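Local structure of hypothetical protein (Pseudomonas aeruginosa, 2H9F) at residues Pro54-Ile59 with Val92-Pro97; Asp42-Arg47 with Val389-Asp394; Thr69-Ile74 with Gly103-Leu108; Ala12-Gly17 with Lys21-Arg26; Thr110-Phe115 with Val135-Ala140. The protein probably isomerises methylaconitate, as a two-subunit member of the PrpF enzyme family. All coordinates share one frame; numbering follows the deposited sequence.

Contact 1 (Pro54-Ile59 with Val92-Pro97); sequences PYAAHI and VSIDKP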
# COMPACT_ATOMS: atom_id res chain seq x y z
N PRO A 54 -12.73 -4.23 -4.81
CA PRO A 54 -13.78 -3.69 -3.95
C PRO A 54 -13.30 -3.37 -2.54
O PRO A 54 -13.85 -2.53 -1.86
CB PRO A 54 -14.77 -4.84 -3.87
CG PRO A 54 -14.45 -5.71 -4.97
CD PRO A 54 -13.02 -5.62 -5.17
N TYR A 55 -12.27 -4.07 -2.10
CA TYR A 55 -11.68 -3.79 -0.79
C TYR A 55 -10.72 -2.59 -0.80
O TYR A 55 -10.25 -2.16 0.25
CB TYR A 55 -10.95 -5.03 -0.34
CG TYR A 55 -11.81 -6.29 -0.33
CD1 TYR A 55 -12.79 -6.47 0.64
CD2 TYR A 55 -11.65 -7.28 -1.29
CE1 TYR A 55 -13.58 -7.59 0.67
CE2 TYR A 55 -12.44 -8.42 -1.27
CZ TYR A 55 -13.41 -8.57 -0.29
OH TYR A 55 -14.18 -9.73 -0.21
N ALA A 56 -10.37 -2.10 -1.98
CA ALA A 56 -9.49 -0.96 -2.06
C ALA A 56 -8.19 -1.16 -1.29
O ALA A 56 -7.72 -0.21 -0.68
CB ALA A 56 -10.25 0.33 -1.54
N ALA A 57 -7.59 -2.35 -1.35
CA ALA A 57 -6.40 -2.68 -0.54
C ALA A 57 -5.28 -3.35 -1.35
O ALA A 57 -4.13 -3.39 -0.91
CB ALA A 57 -6.83 -3.58 0.62
N HIS A 58 -5.60 -3.85 -2.55
CA HIS A 58 -4.62 -4.51 -3.42
C HIS A 58 -3.82 -5.62 -2.69
O HIS A 58 -2.60 -5.77 -2.84
CB HIS A 58 -3.68 -3.49 -4.05
CG HIS A 58 -4.28 -2.77 -5.21
ND1 HIS A 58 -3.78 -1.58 -5.68
CD2 HIS A 58 -5.31 -3.10 -6.02
CE1 HIS A 58 -4.47 -1.21 -6.74
NE2 HIS A 58 -5.42 -2.11 -6.96
N ILE A 59 -4.54 -6.39 -1.88
CA ILE A 59 -3.94 -7.52 -1.20
C ILE A 59 -3.69 -8.65 -2.18
O ILE A 59 -2.86 -9.47 -1.94
CB ILE A 59 -4.77 -7.96 0.02
CG1 ILE A 59 -4.59 -6.95 1.17
CG2 ILE A 59 -4.35 -9.28 0.52
CD1 ILE A 59 -3.19 -6.91 1.80
N VAL A 92 -3.55 2.34 -13.38
CA VAL A 92 -4.55 1.31 -13.16
C VAL A 92 -5.50 1.80 -12.07
O VAL A 92 -5.09 2.07 -10.98
CB VAL A 92 -3.86 -0.05 -12.79
CG1 VAL A 92 -4.87 -1.13 -12.51
CG2 VAL A 92 -2.86 -0.47 -13.91
N SER A 93 -6.78 1.93 -12.38
CA SER A 93 -7.76 2.33 -11.37
C SER A 93 -7.85 1.28 -10.26
O SER A 93 -7.69 0.09 -10.51
CB SER A 93 -9.12 2.52 -12.03
OG SER A 93 -10.13 2.61 -11.04
N ILE A 94 -8.10 1.71 -9.04
CA ILE A 94 -8.06 0.78 -7.89
C ILE A 94 -9.36 0.01 -7.85
O ILE A 94 -9.37 -1.21 -7.72
CB ILE A 94 -7.80 1.50 -6.56
CG1 ILE A 94 -6.41 2.14 -6.61
CG2 ILE A 94 -7.97 0.50 -5.33
CD1 ILE A 94 -6.07 3.07 -5.44
N ASP A 95 -10.45 0.72 -8.05
CA ASP A 95 -11.77 0.21 -7.79
C ASP A 95 -12.61 -0.02 -9.04
O ASP A 95 -13.62 -0.71 -8.96
CB ASP A 95 -12.48 1.19 -6.86
CG ASP A 95 -12.84 2.49 -7.56
OD1 ASP A 95 -11.99 3.11 -8.25
OD2 ASP A 95 -14.00 2.91 -7.41
N LYS A 96 -12.21 0.54 -10.17
CA LYS A 96 -12.89 0.30 -11.44
C LYS A 96 -11.94 -0.47 -12.37
O LYS A 96 -10.70 -0.46 -12.20
CB LYS A 96 -13.37 1.63 -12.06
CG LYS A 96 -14.45 2.33 -11.18
CD LYS A 96 -15.01 3.68 -11.73
N PRO A 97 -12.53 -1.22 -13.33
CA PRO A 97 -11.69 -1.91 -14.32
C PRO A 97 -11.35 -0.93 -15.43
O PRO A 97 -12.11 -0.78 -16.38
CB PRO A 97 -12.59 -3.04 -14.80
CG PRO A 97 -13.98 -2.45 -14.71
CD PRO A 97 -13.97 -1.47 -13.56
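A56 and I94 face each other across two irregular loops, their CA atoms 6.2 Å apart, with A56 and H58 both in the left-handed helical region of the backbone map. Both residues meet the same isoleucine. I94 does most of the touching. Its CG2 methyl sits over one face of the imidazole of H58, 4.0 Å from H58 NE2, while I94 CG1 lies 3.9 Å from H58 CE1, and the two side chains cross at about a right angle. The same CG2 also meets the backbone of A56, at 3.9 Å from A56 CA. With chi1 of H58 at -79°, its CG stands beside the backbone N and the ring swings across to I94. Both ring nitrogens are committed elsewhere: ND1 to the backbone N of A65, NE2 to S51 OG. These two hydrogen bonds should restrain the rotation of the imidazole, which then offers I94 a steady flat surface. The neighbouring Y55 OH is hydrogen-bonded to the backbone N of G167 of the second subunit. Within 92-97, S93 OG, in the conformer described, accepts from K96 N at 3.1 Å. The arrangement is thus loop-to-loop packing beside the dimer interface, with I94 carried on a turn closed by an ST motif.

Contact 2 (Asp42-Arg47 with Val389-Asp394); sequences DRLFMR and VRVPGD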
# COMPACT_ATOMS: atom_id res chain seq x y z
N ASP A 42 -4.82 -4.38 -21.09
CA ASP A 42 -5.49 -3.64 -20.00
C ASP A 42 -5.85 -4.64 -18.91
O ASP A 42 -5.48 -4.44 -17.74
CB ASP A 42 -6.73 -2.91 -20.59
CG ASP A 42 -6.36 -1.59 -21.32
OD1 ASP A 42 -5.16 -1.36 -21.58
OD2 ASP A 42 -7.29 -0.81 -21.63
N ARG A 43 -6.48 -5.75 -19.30
CA ARG A 43 -6.85 -6.85 -18.36
C ARG A 43 -5.62 -7.39 -17.64
O ARG A 43 -5.62 -7.62 -16.39
CB ARG A 43 -7.52 -8.01 -19.13
CG ARG A 43 -8.80 -7.66 -19.88
CD ARG A 43 -9.61 -8.91 -20.33
NE ARG A 43 -9.02 -9.66 -21.45
CZ ARG A 43 -9.49 -9.65 -22.70
NH1 ARG A 43 -10.56 -8.94 -23.01
NH2 ARG A 43 -8.90 -10.34 -23.66
N LEU A 44 -4.55 -7.60 -18.42
CA LEU A 44 -3.34 -8.15 -17.83
C LEU A 44 -2.86 -7.24 -16.70
O LEU A 44 -2.61 -7.70 -15.58
CB LEU A 44 -2.22 -8.35 -18.87
CG LEU A 44 -0.87 -8.76 -18.22
CD1 LEU A 44 -0.97 -10.11 -17.57
CD2 LEU A 44 0.30 -8.72 -19.24
N PHE A 45 -2.76 -5.95 -16.98
CA PHE A 45 -2.23 -5.00 -16.02
C PHE A 45 -3.15 -4.77 -14.81
O PHE A 45 -2.69 -4.65 -13.67
CB PHE A 45 -1.89 -3.71 -16.75
CG PHE A 45 -0.69 -3.82 -17.66
CD1 PHE A 45 0.13 -4.94 -17.64
CD2 PHE A 45 -0.32 -2.77 -18.46
CE1 PHE A 45 1.21 -5.04 -18.47
CE2 PHE A 45 0.80 -2.85 -19.24
CZ PHE A 45 1.54 -4.00 -19.28
N MSE A 46 -4.44 -4.75 -15.07
CA MSE A 46 -5.45 -4.78 -13.98
C MSE A 46 -5.12 -5.95 -13.07
O MSE A 46 -4.91 -5.83 -11.81
CB MSE A 46 -6.90 -4.91 -14.60
CG MSE A 46 -7.45 -3.66 -15.11
SE MSE A 46 -9.16 -4.14 -15.81
CE MSE A 46 -9.33 -3.12 -17.52
N ARG A 47 -4.86 -7.10 -13.66
CA ARG A 47 -4.70 -8.31 -12.84
C ARG A 47 -3.34 -8.31 -12.11
O ARG A 47 -3.24 -8.72 -10.93
CB ARG A 47 -4.95 -9.56 -13.70
CG ARG A 47 -5.19 -10.85 -12.91
CD ARG A 47 -6.59 -10.99 -12.23
NE ARG A 47 -6.31 -11.70 -11.00
CZ ARG A 47 -6.74 -12.90 -10.61
NH1 ARG A 47 -7.65 -13.63 -11.27
NH2 ARG A 47 -6.25 -13.35 -9.46
N VAL A 389 6.37 -11.72 -12.58
CA VAL A 389 5.07 -11.65 -11.95
C VAL A 389 4.26 -12.86 -12.39
O VAL A 389 4.43 -13.37 -13.52
CB VAL A 389 4.30 -10.34 -12.26
CG1 VAL A 389 4.91 -9.17 -11.64
CG2 VAL A 389 4.09 -10.08 -13.82
N ARG A 390 3.33 -13.26 -11.53
CA ARG A 390 2.35 -14.29 -11.89
C ARG A 390 0.92 -13.79 -11.90
O ARG A 390 0.51 -13.01 -11.05
CB ARG A 390 2.41 -15.48 -10.95
CG ARG A 390 3.76 -16.14 -10.83
CD ARG A 390 3.57 -17.48 -10.10
NE ARG A 390 4.78 -18.25 -10.09
CZ ARG A 390 4.90 -19.50 -9.66
NH1 ARG A 390 3.84 -20.19 -9.25
NH2 ARG A 390 6.10 -20.06 -9.67
N VAL A 391 0.17 -14.21 -12.91
CA VAL A 391 -1.25 -14.02 -12.91
C VAL A 391 -1.88 -15.30 -13.47
O VAL A 391 -1.24 -16.04 -14.20
CB VAL A 391 -1.72 -12.80 -13.77
CG1 VAL A 391 -1.08 -11.48 -13.26
CG2 VAL A 391 -1.41 -13.01 -15.22
N PRO A 392 -3.16 -15.54 -13.15
CA PRO A 392 -3.90 -16.61 -13.82
C PRO A 392 -4.02 -16.39 -15.33
O PRO A 392 -4.29 -15.28 -15.79
CB PRO A 392 -5.25 -16.59 -13.09
CG PRO A 392 -4.93 -16.00 -11.76
CD PRO A 392 -3.97 -14.91 -12.10
N GLY A 393 -3.88 -17.47 -16.09
CA GLY A 393 -3.76 -17.36 -17.54
C GLY A 393 -5.05 -16.94 -18.21
O GLY A 393 -5.03 -16.42 -19.31
N ASP A 394 -6.14 -17.11 -17.50
CA ASP A 394 -7.48 -16.86 -17.96
C ASP A 394 -7.92 -15.46 -17.56
O ASP A 394 -9.03 -15.06 -17.89
CB ASP A 394 -8.43 -17.86 -17.26
CG ASP A 394 -8.54 -17.60 -15.71
OD1 ASP A 394 -7.54 -17.86 -15.02
OD2 ASP A 394 -9.59 -17.13 -15.18
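L44 and R47, one turn apart on helix 39-49, lie against V391 and P392 of strand 388-392, which pairs with strand 7-17 and, at V389, with a strand of the second subunit; this is a helix-on-sheet contact next to the dimer interface. The axes of the short segments come within 9.2 Å at an angle of 113°. V391 reaches the helix with both methyls: CG2 is 3.8 Å from L44 CD1, and CG1 lies alongside the start of the R47 chain, 4.2 Å from R47 CG. From there R47 bends at chi2 (75°) and chi3, which lays its guanidinium flat against the proline. P392 CD stands 3.7 Å above the guanidinium plane, over its centre, and P392 CG is 3.6 Å from R47 NH1. This holds for one of two modelled conformers of R47. F170 of the second subunit makes a cation-pi contact with the same arginine, and D60 forms a long, weak ion pair with R47 NH2. No hydrogen bond joins these segments; they meet mainly by van der Waals contact, to which the guanidinium charge may add, and that charge may be balanced in part by the F170 ring and the more distant D60.

Contact 3 (Thr69-Ile74 with Gly103-Leu108); sequences TSKCVI and GNCGNL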
# COMPACT_ATOMS: atom_id res chain seq x y z
N THR A 69 1.07 3.91 -6.49
CA THR A 69 1.48 2.52 -6.46
C THR A 69 0.53 1.67 -7.26
O THR A 69 0.36 0.51 -6.95
CB THR A 69 1.52 1.95 -5.02
OG1 THR A 69 0.22 2.08 -4.43
CG2 THR A 69 2.55 2.64 -4.18
N SER A 70 -0.10 2.24 -8.27
CA SER A 70 -1.03 1.50 -9.08
C SER A 70 -0.74 1.75 -10.55
O SER A 70 -1.55 2.25 -11.31
CB SER A 70 -2.46 1.81 -8.67
OG SER A 70 -3.38 1.09 -9.48
N LYS A 71 0.47 1.37 -10.94
CA LYS A 71 1.05 1.75 -12.20
C LYS A 71 1.83 0.61 -12.89
O LYS A 71 2.61 -0.07 -12.27
CB LYS A 71 2.03 2.94 -11.96
CG LYS A 71 1.45 4.18 -11.33
CD LYS A 71 2.53 5.28 -11.20
CE LYS A 71 2.13 6.47 -10.30
NZ LYS A 71 1.29 7.46 -10.94
N CYS A 72 1.67 0.51 -14.19
CA CYS A 72 2.43 -0.43 -15.02
C CYS A 72 3.10 0.34 -16.17
O CYS A 72 2.52 1.31 -16.71
CB CYS A 72 1.49 -1.47 -15.60
SG CYS A 72 1.01 -2.74 -14.38
N VAL A 73 4.28 -0.11 -16.57
CA VAL A 73 5.06 0.55 -17.63
C VAL A 73 5.57 -0.48 -18.62
O VAL A 73 6.04 -1.55 -18.21
CB VAL A 73 6.25 1.31 -17.01
CG1 VAL A 73 7.28 1.80 -18.10
CG2 VAL A 73 5.75 2.49 -16.17
N ILE A 74 5.40 -0.18 -19.91
CA ILE A 74 6.01 -0.92 -21.04
C ILE A 74 7.13 -0.05 -21.67
O ILE A 74 6.91 1.12 -21.99
CB ILE A 74 4.99 -1.27 -22.15
CG1 ILE A 74 3.81 -2.07 -21.57
CG2 ILE A 74 5.71 -2.10 -23.27
CD1 ILE A 74 2.63 -2.23 -22.55
N GLY A 103 -1.99 9.91 -19.73
CA GLY A 103 -1.12 10.84 -18.99
C GLY A 103 0.34 10.48 -19.13
O GLY A 103 0.69 9.48 -19.78
N ASN A 104 1.20 11.30 -18.50
CA ASN A 104 2.55 10.85 -18.10
C ASN A 104 2.74 10.97 -16.58
O ASN A 104 2.14 11.80 -15.87
CB ASN A 104 3.73 11.58 -18.82
CG ASN A 104 5.16 10.98 -18.44
OD1 ASN A 104 5.31 9.75 -18.31
ND2 ASN A 104 6.17 11.87 -18.22
N CYS A 105 3.63 10.09 -16.12
CA CYS A 105 4.20 10.12 -14.80
C CYS A 105 5.67 10.52 -14.91
O CYS A 105 6.52 9.74 -15.34
CB CYS A 105 4.05 8.74 -14.16
SG CYS A 105 4.46 8.84 -12.48
N GLY A 106 5.96 11.75 -14.53
CA GLY A 106 7.31 12.24 -14.53
C GLY A 106 8.17 11.51 -13.52
O GLY A 106 9.40 11.41 -13.70
N ASN A 107 7.54 11.01 -12.45
CA ASN A 107 8.30 10.24 -11.42
C ASN A 107 8.75 8.91 -11.99
O ASN A 107 9.96 8.60 -11.88
CB ASN A 107 7.54 10.12 -10.09
CG ASN A 107 7.67 11.39 -9.27
OD1 ASN A 107 8.66 11.58 -8.55
ND2 ASN A 107 6.74 12.30 -9.45
N LEU A 108 7.82 8.19 -12.68
CA LEU A 108 8.19 6.92 -13.30
C LEU A 108 9.11 7.07 -14.51
O LEU A 108 9.81 6.12 -14.84
CB LEU A 108 6.99 6.00 -13.58
CG LEU A 108 6.37 5.28 -12.36
CD1 LEU A 108 5.48 4.16 -12.84
CD2 LEU A 108 7.37 4.75 -11.28
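A chi1 of -170° turns the SG of C105 toward K71, and a bend at chi4 (-80°) of the otherwise extended lysine brings its amino end round to the sulfur. K71 NZ and C105 SG then lie 3.8 Å apart, close but with no hydrogen bond between them; the firmer partner of NZ is Q91 OE1, with Y89 OH as a weak one. Nearer the strand backbone, L108 reaches from the helix to the strand. Its CD1 methyl touches the lysine at mid-chain, 3.6 Å from K71 CD, and also rests on V73, 3.7 Å from V73 CG2, so that one methyl spans two residues on the same side of strand 71-77. The leucine runs obliquely to both. The helix that carries it, 106-118, opens at C105, which occupies the N-cap position: L108 N donates to C105 SG at 3.4 Å, nearly straight at 163°. A thiol thus does the work more often left to serine, threonine or aspartate. In the diaminopimelate epimerase-like fold, to which PrpF proteins belong, each domain wraps strands around a central helix, and 106-118 fits that role here, with a cysteine at its start as in related epimerases. The C105 carbonyl is held from Y87 OH and S109 OG, which fixes the loop just before the first turn.

Contact 4 (Ala12-Gly17 with Lys21-Arg26); sequences ATYLRG and KGVFFR. With SO4 (sulfate ion), chain H.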
# COMPACT_ATOMS: atom_id res chain seq x y z
N ALA A 12 9.34 -9.35 -15.34
CA ALA A 12 8.99 -7.99 -14.90
C ALA A 12 10.05 -7.55 -13.92
O ALA A 12 10.74 -8.36 -13.32
CB ALA A 12 7.64 -7.93 -14.15
N THR A 13 10.07 -6.24 -13.73
CA THR A 13 10.91 -5.56 -12.76
C THR A 13 10.03 -4.55 -12.02
O THR A 13 9.28 -3.75 -12.63
CB THR A 13 12.09 -4.89 -13.45
OG1 THR A 13 12.71 -5.87 -14.30
CG2 THR A 13 13.12 -4.36 -12.41
N TYR A 14 10.15 -4.60 -10.70
CA TYR A 14 9.39 -3.71 -9.87
C TYR A 14 10.34 -2.65 -9.34
O TYR A 14 11.31 -2.96 -8.64
CB TYR A 14 8.71 -4.51 -8.77
CG TYR A 14 7.75 -3.75 -7.88
CD1 TYR A 14 6.67 -3.07 -8.39
CD2 TYR A 14 7.94 -3.72 -6.52
CE1 TYR A 14 5.76 -2.37 -7.56
CE2 TYR A 14 7.04 -3.03 -5.68
CZ TYR A 14 5.99 -2.35 -6.19
OH TYR A 14 5.16 -1.70 -5.34
N LEU A 15 10.08 -1.41 -9.74
CA LEU A 15 11.01 -0.30 -9.45
C LEU A 15 10.28 0.82 -8.74
O LEU A 15 9.09 1.10 -9.02
CB LEU A 15 11.53 0.38 -10.73
CG LEU A 15 12.50 -0.30 -11.67
CD1 LEU A 15 11.77 -0.82 -12.84
CD2 LEU A 15 13.59 0.72 -12.11
N ARG A 16 11.04 1.52 -7.92
CA ARG A 16 10.70 2.86 -7.49
C ARG A 16 11.29 3.84 -8.46
O ARG A 16 12.49 3.81 -8.73
CB ARG A 16 11.29 3.20 -6.14
CG ARG A 16 10.93 4.62 -5.74
CD ARG A 16 11.55 5.09 -4.44
NE ARG A 16 13.02 5.05 -4.40
CZ ARG A 16 13.82 5.93 -5.00
NH1 ARG A 16 13.32 6.89 -5.77
NH2 ARG A 16 15.12 5.81 -4.86
N GLY A 17 10.44 4.71 -8.98
CA GLY A 17 10.86 5.80 -9.88
C GLY A 17 10.36 7.07 -9.25
O GLY A 17 9.15 7.32 -9.16
N LYS A 21 5.93 3.83 -7.31
CA LYS A 21 6.38 2.45 -7.61
C LYS A 21 5.59 1.98 -8.82
O LYS A 21 4.42 2.27 -8.95
CB LYS A 21 6.14 1.51 -6.44
CG LYS A 21 7.01 1.82 -5.25
CD LYS A 21 6.97 0.72 -4.17
CE LYS A 21 5.67 0.69 -3.31
NZ LYS A 21 5.73 -0.37 -2.29
N GLY A 22 6.23 1.22 -9.70
CA GLY A 22 5.55 0.66 -10.85
C GLY A 22 6.13 -0.70 -11.21
O GLY A 22 7.25 -1.05 -10.83
N VAL A 23 5.34 -1.48 -11.95
CA VAL A 23 5.76 -2.75 -12.44
C VAL A 23 6.14 -2.49 -13.88
O VAL A 23 5.31 -1.99 -14.62
CB VAL A 23 4.65 -3.84 -12.41
CG1 VAL A 23 5.24 -5.18 -12.86
CG2 VAL A 23 4.01 -3.97 -11.03
N PHE A 24 7.40 -2.81 -14.23
CA PHE A 24 7.95 -2.53 -15.54
C PHE A 24 8.12 -3.80 -16.39
O PHE A 24 8.61 -4.83 -15.92
CB PHE A 24 9.30 -1.80 -15.42
CG PHE A 24 9.20 -0.36 -15.03
CD1 PHE A 24 8.78 0.01 -13.75
CD2 PHE A 24 9.63 0.62 -15.89
CE1 PHE A 24 8.71 1.32 -13.38
CE2 PHE A 24 9.58 1.94 -15.52
CZ PHE A 24 9.11 2.29 -14.27
N PHE A 25 7.71 -3.68 -17.65
CA PHE A 25 7.84 -4.75 -18.60
C PHE A 25 8.59 -4.31 -19.85
O PHE A 25 8.34 -3.23 -20.34
CB PHE A 25 6.44 -5.18 -19.07
CG PHE A 25 5.56 -5.65 -17.97
CD1 PHE A 25 4.80 -4.75 -17.26
CD2 PHE A 25 5.50 -7.00 -17.65
CE1 PHE A 25 3.98 -5.18 -16.20
CE2 PHE A 25 4.64 -7.45 -16.64
CZ PHE A 25 3.87 -6.53 -15.93
N ARG A 26 9.42 -5.19 -20.39
CA ARG A 26 9.80 -5.06 -21.82
C ARG A 26 8.68 -5.53 -22.71
O ARG A 26 8.08 -6.58 -22.45
CB ARG A 26 11.01 -5.89 -22.15
CG ARG A 26 12.13 -5.79 -21.14
CD ARG A 26 13.39 -6.42 -21.63
NE ARG A 26 13.22 -7.82 -21.98
CZ ARG A 26 14.17 -8.59 -22.48
NH1 ARG A 26 15.39 -8.11 -22.70
NH2 ARG A 26 13.88 -9.85 -22.80
S SO4 H . 17.25 -11.46 -23.73
O1 SO4 H . 17.51 -10.80 -22.45
O2 SO4 H . 16.86 -10.48 -24.75
O3 SO4 H . 18.49 -12.13 -24.16
O4 SO4 H . 16.19 -12.46 -23.58
O HOH W 1 5.03 -3.41 -2.76
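L15 packs its CD1 methyl over one face of the F24 ring, offset toward the rim on the CD1 side, in a CH-pi contact 3.6 Å from the ring centroid, at the apolar centre of the antiparallel beta hairpin formed by strands 7-17 and 20-26. The two side chains cross at about a right angle, on the sheet face that F115 of helix 106-118 covers. On the other face, A12 CB lies 3.9 Å from both V23 CG1 and F25 CE2, and Y14 CD1 meets V23 CG2. Four backbone bonds join the hydrogen-bonded pairs T13-F24 and L15-G22. Y14, its CG anti to the backbone N (chi1 -174°), slants across the neighbouring strand, past G22 O (3.2 Å from Y14 CD1), and brings its hydroxyl to the K21 chain, with OH 3.2 Å from K21 CE. A water bridges the polar ends, 3.1 Å from Y14 OH and accepting from K21 NZ at 3.2 Å. K21 NZ also donates to the carbonyls of H58 and G61 of the second subunit, while R16 NE forms a salt bridge with D60 of that subunit. At the far end R26 pairs with D29, and its NH1 makes weak bonds to a sulfate ion, 3.4 Å to O1 and 3.5 Å to O2.

Contact 5 (Thr110-Phe115 with Val135-Ala140); sequences TGAGAF and VRIWQA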
# COMPACT_ATOMS: atom_id res chain seq x y z
N THR A 110 11.90 8.55 -14.41
CA THR A 110 13.19 8.24 -13.83
C THR A 110 13.41 6.73 -13.95
O THR A 110 14.46 6.31 -14.39
CB THR A 110 13.27 8.69 -12.37
OG1 THR A 110 12.51 9.91 -12.19
CG2 THR A 110 14.70 8.91 -11.98
N GLY A 111 12.38 5.93 -13.61
CA GLY A 111 12.46 4.49 -13.70
C GLY A 111 12.58 4.01 -15.14
O GLY A 111 13.29 3.05 -15.42
N ALA A 112 11.90 4.68 -16.06
CA ALA A 112 12.03 4.36 -17.49
C ALA A 112 13.49 4.45 -17.95
O ALA A 112 13.93 3.60 -18.68
CB ALA A 112 11.14 5.24 -18.36
N GLY A 113 14.22 5.47 -17.53
CA GLY A 113 15.60 5.63 -17.96
C GLY A 113 16.47 4.53 -17.41
O GLY A 113 17.27 3.95 -18.12
N ALA A 114 16.28 4.20 -16.15
CA ALA A 114 17.05 3.12 -15.50
C ALA A 114 16.69 1.74 -16.11
O ALA A 114 17.57 0.96 -16.49
CB ALA A 114 16.80 3.14 -14.03
N PHE A 115 15.40 1.48 -16.25
CA PHE A 115 14.93 0.21 -16.76
C PHE A 115 15.38 -0.01 -18.18
O PHE A 115 15.62 -1.14 -18.56
CB PHE A 115 13.41 0.15 -16.72
CG PHE A 115 12.83 -1.18 -17.13
CD1 PHE A 115 13.13 -2.32 -16.39
CD2 PHE A 115 12.00 -1.29 -18.22
CE1 PHE A 115 12.59 -3.54 -16.76
CE2 PHE A 115 11.49 -2.49 -18.57
CZ PHE A 115 11.79 -3.61 -17.83
N VAL A 135 20.02 8.46 -21.81
CA VAL A 135 18.94 7.65 -22.32
C VAL A 135 17.89 8.56 -22.95
O VAL A 135 17.33 9.40 -22.28
CB VAL A 135 18.30 6.78 -21.22
CG1 VAL A 135 17.21 5.91 -21.83
CG2 VAL A 135 19.34 5.93 -20.51
N ARG A 136 17.64 8.40 -24.24
CA ARG A 136 16.69 9.24 -24.95
C ARG A 136 15.31 8.56 -25.01
O ARG A 136 15.13 7.59 -25.76
CB ARG A 136 17.20 9.50 -26.36
CG ARG A 136 18.61 10.15 -26.39
CD ARG A 136 19.22 10.09 -27.80
NE ARG A 136 19.46 8.71 -28.22
CZ ARG A 136 19.73 8.31 -29.46
NH1 ARG A 136 19.83 9.18 -30.45
NH2 ARG A 136 19.91 7.03 -29.70
N ILE A 137 14.35 9.09 -24.24
CA ILE A 137 13.04 8.45 -24.03
C ILE A 137 11.98 9.14 -24.86
O ILE A 137 11.86 10.37 -24.82
CB ILE A 137 12.61 8.51 -22.56
CG1 ILE A 137 13.68 7.86 -21.68
CG2 ILE A 137 11.23 7.84 -22.38
CD1 ILE A 137 13.61 8.21 -20.17
N TRP A 138 11.26 8.38 -25.67
CA TRP A 138 10.08 8.89 -26.35
C TRP A 138 8.90 8.55 -25.47
O TRP A 138 8.57 7.39 -25.32
CB TRP A 138 9.92 8.22 -27.67
CG TRP A 138 8.76 8.67 -28.44
CD1 TRP A 138 7.69 7.92 -28.82
CD2 TRP A 138 8.54 9.98 -28.98
NE1 TRP A 138 6.82 8.68 -29.56
CE2 TRP A 138 7.32 9.95 -29.68
CE3 TRP A 138 9.27 11.17 -28.95
CZ2 TRP A 138 6.80 11.07 -30.34
CZ3 TRP A 138 8.75 12.28 -29.60
CH2 TRP A 138 7.52 12.22 -30.29
N GLN A 139 8.33 9.56 -24.82
CA GLN A 139 7.14 9.41 -24.00
C GLN A 139 6.04 9.19 -25.02
O GLN A 139 5.60 10.12 -25.69
CB GLN A 139 6.91 10.64 -23.12
CG GLN A 139 6.31 10.37 -21.78
CD GLN A 139 4.99 9.63 -21.90
OE1 GLN A 139 4.14 10.04 -22.70
NE2 GLN A 139 4.79 8.54 -21.10
N ALA A 140 5.64 7.93 -25.15
CA ALA A 140 4.68 7.47 -26.16
C ALA A 140 3.23 7.89 -25.84
O ALA A 140 2.44 8.04 -26.76
CB ALA A 140 4.79 5.94 -26.35
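I137 lays its CD1 methyl on the bare backbone of G113, 3.9 Å from both G113 N and G113 CA. Chi2 of 162° stretches the isoleucine so that this terminal methyl leads toward the helix, and A112 CB, at 4.3 Å from I137 CD1, gives it a second, looser neighbour. Two residues earlier on the same side of strand 131-139, V135 puts its CG2 methyl 3.7 Å from G113 O. The two branched side chains thus take opposite ends of a single residue, I137 the amide and V135 the carbonyl. At G113, which has no side chain, the CA atoms of G113 and V135 are 5.9 Å apart, and the segment axes approach to 8.8 Å at an angle of 124°. Helix 106-118 runs inside a wrap of strands, as in the diaminopimelate epimerase-like fold, and other parts of its surface are met by F24 of strand 20-26, which touches F115, and by R379 and A381 of strand 369-386, which touch T110. Here the strand's opposite side carries R136, salt-bridged to D84, and W138, edge-to-face with H83. Within the helix, the bonds from G113 N and A114 N to T110 O are weak. No hydrogen bond joins these two segments, so what holds them here is van der Waals contact of buried methyls with the G113 backbone.

Overall arrangement
Contacts 3, 4 and 5 form the buried heart of this domain. Contacts 3 and 5 use the start and middle of helix 106-118, while contact 4 supplies the hairpin that touches both: its strand 20-26 pairs with strand 71-77 of contact 3, and F24 reaches the helix turn of contact 5. Contact 2 is also buried but lies farther from the centre, joined to contacts 3 and 4 by F45 and to contact 1 chiefly by M46. Contact 1, in loops, is partly exposed. Backbone hydrogen bonds dominate across contact 4; the other four are held by packing. Contacts 1, 2 and 4 all carry polar groups to the second subunit, whereas contact 5 lies away from it.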